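Local coordinates for decapping and exoribonuclease protein 1 (Kluyveromyces lactis, PDB 4GPS), which hydrolyses the NAD cap from NAD-capped RNAs, removes the cap from methylguanosine-capped RNA and degrades RNA as a 5'-3' exoribonuclease, using a divalent metal cation, at residues G58-S63 against K385-L390; I186-C191 against H379-L384; M190-D195 against T406-S411. All coordinates share one frame; numbering follows the deposited sequence.

Helix 370-393 supplies one side of interactions 1 and 2, and 385-390 continues directly from 379-384. Their centres lie about 13 Å apart. Interactions 2 and 3 share Met190 and Cys191, where helix 182-190 gives way to a loop, and their centres are about 9 Å apart. Interaction 3, about 16 Å from interaction 1, joins it through the antiparallel neighbours 60-63 and 409-414. Along the chain interaction 2 is nested within the loop closed by interaction 1, whereas interactions 1 and 3 alternate. Together they tie strand 60-63, near the start of the modelled chain, and helices 182-190 and 370-393 to the C-terminal hairpin, away from the annotated metal and substrate sites.

Interaction 1 (G58-S63 against K385-L390); sequences GSLVLS and KQNLLL
Leu60 of strand 60-63 and Asn387 of the helical segment 385-390 mark the nearest backbone approach, 8.2 Å between their CA atoms, a gap wide enough for side chains alone to meet. All three contributors, Leu60, Leu62 and Asn387, point into this gap, and both leucines cross the asparagine at about a right angle. Leu60 turns its CG anti to the backbone N (chi1 159°), which carries CD2 forward until it stands almost straight above the carboxamide carbon, 3.6 Å from Asn387 CG. Leu62 comes from the same side of the amide plane but farther out, its CD1 lying 3.5 Å from Asn387 ND2. One methyl thus rests over the flat amide, while the other comes obliquely at its nitrogen end. Asparagine suits this partly exposed place because it is flat enough to be packed upon while its polar end is used within the helix: ND2 is hydrogen-bonded to the carbonyl O of Val383, one turn earlier, which holds the amide's rotation. Cutting the side chain back to an alanine would probably take away the flat surface under the Leu60 methyl and leave the Val383 carbonyl without its side-chain donor. The same helix turns Leu388 onto Met202 and Val204 of strand 198-204, and Lys385 forms a salt bridge with Glu272. Strand 60-63 is bonded through Leu60 and Leu62 to Ile412 and Leu410 of strand 409-414. The arrangement is the familiar one of an alpha/beta fold, a helix laid against a strand, with two strand leucines packed on a helix asparagine, here at the surface of the RAI1-like PD-(D/E)XK nuclease.

Interaction 2 (I186-C191 against H379-L384); sequences IDIIMC and HIFQVL
The ring of Phe381 receives Ile188 at a slant, with the Ile188 CG2 methyl 3.7 Å from Phe381 CE2, and the two side chains cross at about a right angle. The ring also meets Phe178 edge-to-face and Phe377 with the planes strongly inclined, so the isoleucine adds an aliphatic neighbour to an aromatic cluster. The other ring in 379-384, that of His379, has Val383 CG2 over one face, 3.4 Å above the plane and displaced toward the rim, a packing between successive turns. Ile188 carries the contact between the two helices through both of its branches. Its CG2 lies anti to the backbone N, while CG1 sits beside that N (chi1 -71°); this rotamer turns CG2 toward Ile380 and Phe381 and leaves the longer branch to follow the Phe381 ring. CG2 touches both residues, and the tip of the longer branch, CD1, comes within 4.0 Å of Phe381 CZ. Against Ile380 the packing is modelled tight, 3.4 Å separating Ile188 CG2 from Ile380 CD1; the Ile380 side chain is nearly eclipsed (chi1 16°), and both its position and this distance deserve caution. Beta-branched isoleucine suits this buried spot because one residue offers a methyl and a longer ethyl branch to a neighbouring helix. A polar tie lies close by, for the carbonyl O of Ile188 accepts a hydrogen bond from Trp376 NE1 earlier in helix 370-393. Ile188 also rests on Leu198 and Leu200 of strand 198-204. On other sides of helix 182-190, Ile189 and Met190 pack on helix 305-319 and Asp187 forms a salt bridge with Arg313. This is helix-to-helix hydrophobic packing characteristic of the core of an alpha/beta fold, joining helix 182-190 to the long helix 370-393 in this nuclease.

Interaction 3 (M190-D195 against T406-S411); sequences MCPFLD and TNLTLS
Leu408 places its CG beside the backbone N and anti to the carbonyl carbon (chi1 -52°), with the chain then extended, and this sets both of its methyls against Cys191 and Pro192. Its backbone adopts a left-handed conformation at the end of the turn just before strand 409-414. CD2 lies 3.9 Å from Pro192 N and 4.1 Å from Cys191 CB, touching the peptide link between the two residues as well as the cysteine side chain. CD1 reaches the proline ring at the CB atom, 4.0 Å away. A forked leucine fits well here, since CD1 meets the proline ring while CD2 spans the Cys191-Pro192 link. Proline presents an apolar ring and, having no N-H of its own, leaves no donor to satisfy where CD2 rests on its N. The short 3-10 segment 191-193 is held by its own backbone, Phe193 N donating to Met190 O at 2.8 Å. Toward solvent, Thr406 extends the contact with a methyl: CG2 sits beside its own backbone N and approaches the carbonyl O of Asp195 to 3.4 Å, a van der Waals touch at an exposed site. A water lies 2.9 Å from Leu194 O, placed to donate to it; its link to Thr406 O is modelled too short to be trusted. Around this contact, Pro192 also packs on Trp376 of helix 370-393 and Phe193 on Leu312 of helix 305-319, while Cys191 touches Ile404. The loop leading from helix 182-190 to strand 198-204 is thereby packed against the turn joining the antiparallel strands 399-404 and 409-414.

Interaction 1 (G58-S63 against K385-L390)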
# COMPACT_ATOMS: atom_id res chain seq x y z
N GLY A 58 -11.83 3.23 29.80
CA GLY A 58 -11.69 2.10 28.80
C GLY A 58 -11.70 2.57 27.35
O GLY A 58 -10.96 2.03 26.52
N SER A 59 -12.55 3.55 27.05
CA SER A 59 -12.69 4.12 25.71
C SER A 59 -12.02 5.49 25.54
O SER A 59 -11.47 6.06 26.48
CB SER A 59 -14.16 4.26 25.33
OG SER A 59 -14.73 2.98 25.13
N LEU A 60 -12.08 6.01 24.32
CA LEU A 60 -11.48 7.29 24.01
C LEU A 60 -12.03 7.90 22.73
O LEU A 60 -12.09 7.23 21.70
CB LEU A 60 -9.97 7.16 23.84
CG LEU A 60 -9.45 8.34 23.02
CD1 LEU A 60 -9.30 9.55 23.95
CD2 LEU A 60 -8.14 8.00 22.35
N VAL A 61 -12.45 9.16 22.80
CA VAL A 61 -12.89 9.85 21.59
C VAL A 61 -11.94 11.04 21.52
O VAL A 61 -11.74 11.75 22.50
CB VAL A 61 -14.37 10.27 21.62
CG1 VAL A 61 -14.71 11.05 20.36
CG2 VAL A 61 -15.25 9.02 21.62
N LEU A 62 -11.32 11.23 20.35
CA LEU A 62 -10.32 12.27 20.18
C LEU A 62 -10.35 12.82 18.77
O LEU A 62 -10.22 12.08 17.79
CB LEU A 62 -8.95 11.67 20.44
CG LEU A 62 -7.89 12.48 21.17
CD1 LEU A 62 -6.63 11.64 21.27
CD2 LEU A 62 -7.61 13.77 20.46
N SER A 63 -10.53 14.13 18.66
CA SER A 63 -10.52 14.77 17.35
C SER A 63 -9.05 14.86 16.90
O SER A 63 -8.16 15.17 17.70
CB SER A 63 -11.12 16.16 17.45
OG SER A 63 -10.66 16.96 16.38
N LYS A 385 -0.39 5.18 18.93
CA LYS A 385 0.54 4.47 19.79
C LYS A 385 0.38 4.86 21.26
O LYS A 385 0.21 4.00 22.12
CB LYS A 385 1.97 4.72 19.35
CG LYS A 385 2.94 3.82 20.05
CD LYS A 385 3.58 4.47 21.24
CE LYS A 385 4.65 5.43 20.80
NZ LYS A 385 5.45 5.85 21.98
N GLN A 386 0.43 6.16 21.53
CA GLN A 386 0.29 6.67 22.89
C GLN A 386 -1.03 6.24 23.54
O GLN A 386 -1.05 5.78 24.69
CB GLN A 386 0.39 8.21 22.90
CG GLN A 386 1.83 8.74 22.80
CD GLN A 386 2.74 8.18 23.89
OE1 GLN A 386 2.69 8.63 25.05
NE2 GLN A 386 3.56 7.17 23.55
N ASN A 387 -2.11 6.36 22.78
CA ASN A 387 -3.41 6.00 23.30
C ASN A 387 -3.71 4.51 23.40
O ASN A 387 -4.36 4.07 24.37
CB ASN A 387 -4.48 6.76 22.51
CG ASN A 387 -4.57 8.22 22.92
OD1 ASN A 387 -4.92 8.53 24.05
ND2 ASN A 387 -4.25 9.12 22.01
N LEU A 388 -3.24 3.70 22.45
CA LEU A 388 -3.53 2.27 22.62
C LEU A 388 -2.72 1.76 23.80
O LEU A 388 -3.19 0.88 24.53
CB LEU A 388 -3.23 1.46 21.35
CG LEU A 388 -4.24 1.75 20.25
CD1 LEU A 388 -3.73 1.30 18.93
CD2 LEU A 388 -5.53 1.07 20.58
N LEU A 389 -1.52 2.30 24.00
CA LEU A 389 -0.71 1.82 25.13
C LEU A 389 -1.33 2.29 26.44
O LEU A 389 -1.42 1.51 27.39
CB LEU A 389 0.73 2.31 25.03
CG LEU A 389 1.52 1.71 23.88
CD1 LEU A 389 2.94 2.19 23.97
CD2 LEU A 389 1.44 0.18 23.93
N LEU A 390 -1.76 3.54 26.49
CA LEU A 390 -2.37 4.07 27.69
C LEU A 390 -3.61 3.25 28.07
O LEU A 390 -3.74 2.79 29.21
CB LEU A 390 -2.75 5.53 27.48
CG LEU A 390 -3.41 6.16 28.71
CD1 LEU A 390 -2.46 6.01 29.87
CD2 LEU A 390 -3.75 7.64 28.46

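Interaction 2 (I186-C191 against H379-L384)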
# COMPACT_ATOMS: atom_id res chain seq x y z
N ILE A 186 -1.94 1.81 4.33
CA ILE A 186 -2.43 2.72 3.33
C ILE A 186 -3.82 3.29 3.77
O ILE A 186 -4.03 4.51 3.70
CB ILE A 186 -2.54 2.02 1.95
CG1 ILE A 186 -1.15 1.69 1.44
CG2 ILE A 186 -3.24 2.92 0.92
CD1 ILE A 186 -1.14 0.55 0.43
N ASP A 187 -4.74 2.44 4.24
CA ASP A 187 -6.07 2.94 4.63
C ASP A 187 -5.98 4.04 5.68
O ASP A 187 -6.69 5.03 5.60
CB ASP A 187 -6.98 1.84 5.22
CG ASP A 187 -7.44 0.79 4.20
OD1 ASP A 187 -7.68 1.13 3.01
OD2 ASP A 187 -7.56 -0.40 4.61
N ILE A 188 -5.12 3.85 6.67
CA ILE A 188 -4.98 4.81 7.73
C ILE A 188 -4.41 6.13 7.21
O ILE A 188 -4.86 7.18 7.62
CB ILE A 188 -4.06 4.28 8.83
CG1 ILE A 188 -4.78 3.17 9.59
CG2 ILE A 188 -3.61 5.44 9.75
CD1 ILE A 188 -3.84 2.18 10.28
N ILE A 189 -3.44 6.08 6.30
CA ILE A 189 -2.87 7.31 5.78
C ILE A 189 -3.89 8.03 4.90
O ILE A 189 -3.89 9.26 4.81
CB ILE A 189 -1.58 7.02 4.96
CG1 ILE A 189 -0.52 6.42 5.88
CG2 ILE A 189 -1.01 8.29 4.34
CD1 ILE A 189 0.56 5.63 5.10
N MET A 190 -4.77 7.26 4.26
CA MET A 190 -5.77 7.82 3.35
C MET A 190 -6.98 8.51 3.98
O MET A 190 -7.75 9.17 3.27
CB MET A 190 -6.27 6.72 2.39
CG MET A 190 -5.30 6.42 1.24
SD MET A 190 -4.97 7.82 0.10
CE MET A 190 -6.49 7.68 -0.97
N CYS A 191 -7.18 8.37 5.29
CA CYS A 191 -8.35 8.97 5.95
C CYS A 191 -8.68 10.40 5.53
O CYS A 191 -9.80 10.68 5.12
CB CYS A 191 -8.23 8.89 7.48
SG CYS A 191 -8.39 7.19 8.08
N HIS A 379 1.33 12.05 12.37
CA HIS A 379 0.40 12.38 13.44
C HIS A 379 -0.42 11.25 14.06
O HIS A 379 -0.21 10.95 15.24
CB HIS A 379 -0.59 13.49 13.01
CG HIS A 379 -1.49 13.95 14.12
ND1 HIS A 379 -1.09 14.82 15.10
CD2 HIS A 379 -2.78 13.63 14.41
CE1 HIS A 379 -2.08 15.02 15.96
NE2 HIS A 379 -3.12 14.31 15.56
N ILE A 380 -1.33 10.61 13.31
CA ILE A 380 -2.17 9.55 13.91
C ILE A 380 -1.39 8.39 14.39
O ILE A 380 -1.84 7.74 15.32
CB ILE A 380 -3.28 8.90 13.00
CG1 ILE A 380 -3.01 9.22 11.56
CG2 ILE A 380 -4.69 9.18 13.54
CD1 ILE A 380 -2.07 8.26 11.00
N PHE A 381 -0.26 8.08 13.77
CA PHE A 381 0.44 6.94 14.33
C PHE A 381 0.96 7.22 15.74
O PHE A 381 0.93 6.34 16.58
CB PHE A 381 1.52 6.41 13.39
CG PHE A 381 0.99 5.40 12.43
CD1 PHE A 381 0.85 4.08 12.82
CD2 PHE A 381 0.58 5.77 11.15
CE1 PHE A 381 0.31 3.13 11.94
CE2 PHE A 381 0.05 4.85 10.28
CZ PHE A 381 -0.09 3.52 10.67
N GLN A 382 1.37 8.46 16.01
CA GLN A 382 1.85 8.82 17.33
C GLN A 382 0.63 8.85 18.25
O GLN A 382 0.66 8.36 19.37
CB GLN A 382 2.54 10.19 17.29
CG GLN A 382 3.19 10.62 18.61
CD GLN A 382 4.26 9.64 19.09
OE1 GLN A 382 4.89 8.96 18.28
NE2 GLN A 382 4.48 9.57 20.40
N VAL A 383 -0.46 9.41 17.76
CA VAL A 383 -1.67 9.46 18.57
C VAL A 383 -2.14 8.01 18.89
O VAL A 383 -2.40 7.68 20.06
CB VAL A 383 -2.76 10.28 17.83
CG1 VAL A 383 -4.11 10.14 18.52
CG2 VAL A 383 -2.34 11.76 17.78
N LEU A 384 -2.20 7.15 17.87
CA LEU A 384 -2.61 5.75 18.06
C LEU A 384 -1.70 4.98 19.03
O LEU A 384 -2.18 4.20 19.87
CB LEU A 384 -2.65 5.01 16.73
CG LEU A 384 -3.78 5.37 15.78
CD1 LEU A 384 -3.49 4.84 14.40
CD2 LEU A 384 -5.09 4.82 16.31

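Interaction 3 (M190-D195 against T406-S411)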
# COMPACT_ATOMS: atom_id res chain seq x y z
N MET A 190 -4.77 7.26 4.26
CA MET A 190 -5.77 7.82 3.35
C MET A 190 -6.98 8.51 3.98
O MET A 190 -7.75 9.17 3.27
CB MET A 190 -6.27 6.72 2.39
CG MET A 190 -5.30 6.42 1.24
SD MET A 190 -4.97 7.82 0.10
CE MET A 190 -6.49 7.68 -0.97
N CYS A 191 -7.18 8.37 5.29
CA CYS A 191 -8.35 8.97 5.95
C CYS A 191 -8.68 10.40 5.53
O CYS A 191 -9.80 10.68 5.12
CB CYS A 191 -8.23 8.89 7.48
SG CYS A 191 -8.39 7.19 8.08
N PRO A 192 -7.72 11.32 5.59
CA PRO A 192 -8.10 12.69 5.19
C PRO A 192 -8.39 12.91 3.72
O PRO A 192 -8.81 14.00 3.31
CB PRO A 192 -6.93 13.55 5.68
CG PRO A 192 -5.81 12.62 5.83
CD PRO A 192 -6.39 11.29 6.23
N PHE A 193 -8.18 11.89 2.90
CA PHE A 193 -8.44 12.09 1.50
C PHE A 193 -9.68 11.34 1.01
O PHE A 193 -9.99 11.36 -0.18
CB PHE A 193 -7.18 11.72 0.69
CG PHE A 193 -5.92 12.29 1.27
CD1 PHE A 193 -5.17 11.57 2.21
CD2 PHE A 193 -5.52 13.56 0.96
CE1 PHE A 193 -4.05 12.11 2.83
CE2 PHE A 193 -4.39 14.13 1.58
CZ PHE A 193 -3.66 13.40 2.51
N LEU A 194 -10.41 10.73 1.94
CA LEU A 194 -11.62 9.96 1.61
C LEU A 194 -12.92 10.51 2.21
O LEU A 194 -12.93 11.27 3.18
CB LEU A 194 -11.48 8.52 2.08
CG LEU A 194 -10.35 7.69 1.47
CD1 LEU A 194 -10.25 6.36 2.22
CD2 LEU A 194 -10.59 7.51 -0.03
N ASP A 195 -14.02 10.08 1.61
CA ASP A 195 -15.36 10.47 2.02
C ASP A 195 -16.04 9.33 2.78
O ASP A 195 -17.24 9.38 3.02
CB ASP A 195 -16.18 10.81 0.79
CG ASP A 195 -17.15 11.92 1.05
OD1 ASP A 195 -18.09 12.09 0.23
OD2 ASP A 195 -16.96 12.63 2.08
N THR A 406 -15.14 10.71 9.05
CA THR A 406 -14.75 11.38 7.85
C THR A 406 -14.29 12.77 8.32
O THR A 406 -13.73 13.52 7.54
CB THR A 406 -15.90 11.54 6.84
OG1 THR A 406 -17.07 12.01 7.52
CG2 THR A 406 -16.18 10.21 6.15
N ASN A 407 -14.52 13.08 9.60
CA ASN A 407 -14.08 14.37 10.20
C ASN A 407 -12.76 14.19 10.92
O ASN A 407 -12.35 15.06 11.67
CB ASN A 407 -15.05 14.89 11.28
CG ASN A 407 -16.44 15.15 10.75
OD1 ASN A 407 -16.63 15.94 9.82
ND2 ASN A 407 -17.43 14.50 11.37
N LEU A 408 -12.13 13.04 10.72
CA LEU A 408 -10.88 12.71 11.37
C LEU A 408 -11.02 12.60 12.89
O LEU A 408 -10.06 12.84 13.62
CB LEU A 408 -9.79 13.72 11.01
CG LEU A 408 -9.68 13.89 9.49
CD1 LEU A 408 -8.45 14.74 9.17
CD2 LEU A 408 -9.59 12.53 8.81
N THR A 409 -12.20 12.24 13.36
CA THR A 409 -12.34 12.03 14.80
C THR A 409 -12.01 10.56 15.08
O THR A 409 -12.63 9.64 14.53
CB THR A 409 -13.76 12.32 15.30
OG1 THR A 409 -13.96 13.74 15.33
CG2 THR A 409 -13.96 11.75 16.71
N LEU A 410 -11.01 10.34 15.93
CA LEU A 410 -10.55 9.01 16.29
C LEU A 410 -11.35 8.42 17.46
O LEU A 410 -11.52 9.08 18.47
CB LEU A 410 -9.05 9.08 16.68
CG LEU A 410 -8.48 7.87 17.45
CD1 LEU A 410 -8.48 6.68 16.51
CD2 LEU A 410 -7.08 8.17 17.98
N SER A 411 -11.82 7.18 17.31
CA SER A 411 -12.57 6.47 18.36
C SER A 411 -11.94 5.12 18.71
O SER A 411 -11.76 4.28 17.84
CB SER A 411 -14.01 6.21 17.93
OG SER A 411 -14.81 7.32 18.25
O HOH W 1 -13.17 13.38 5.19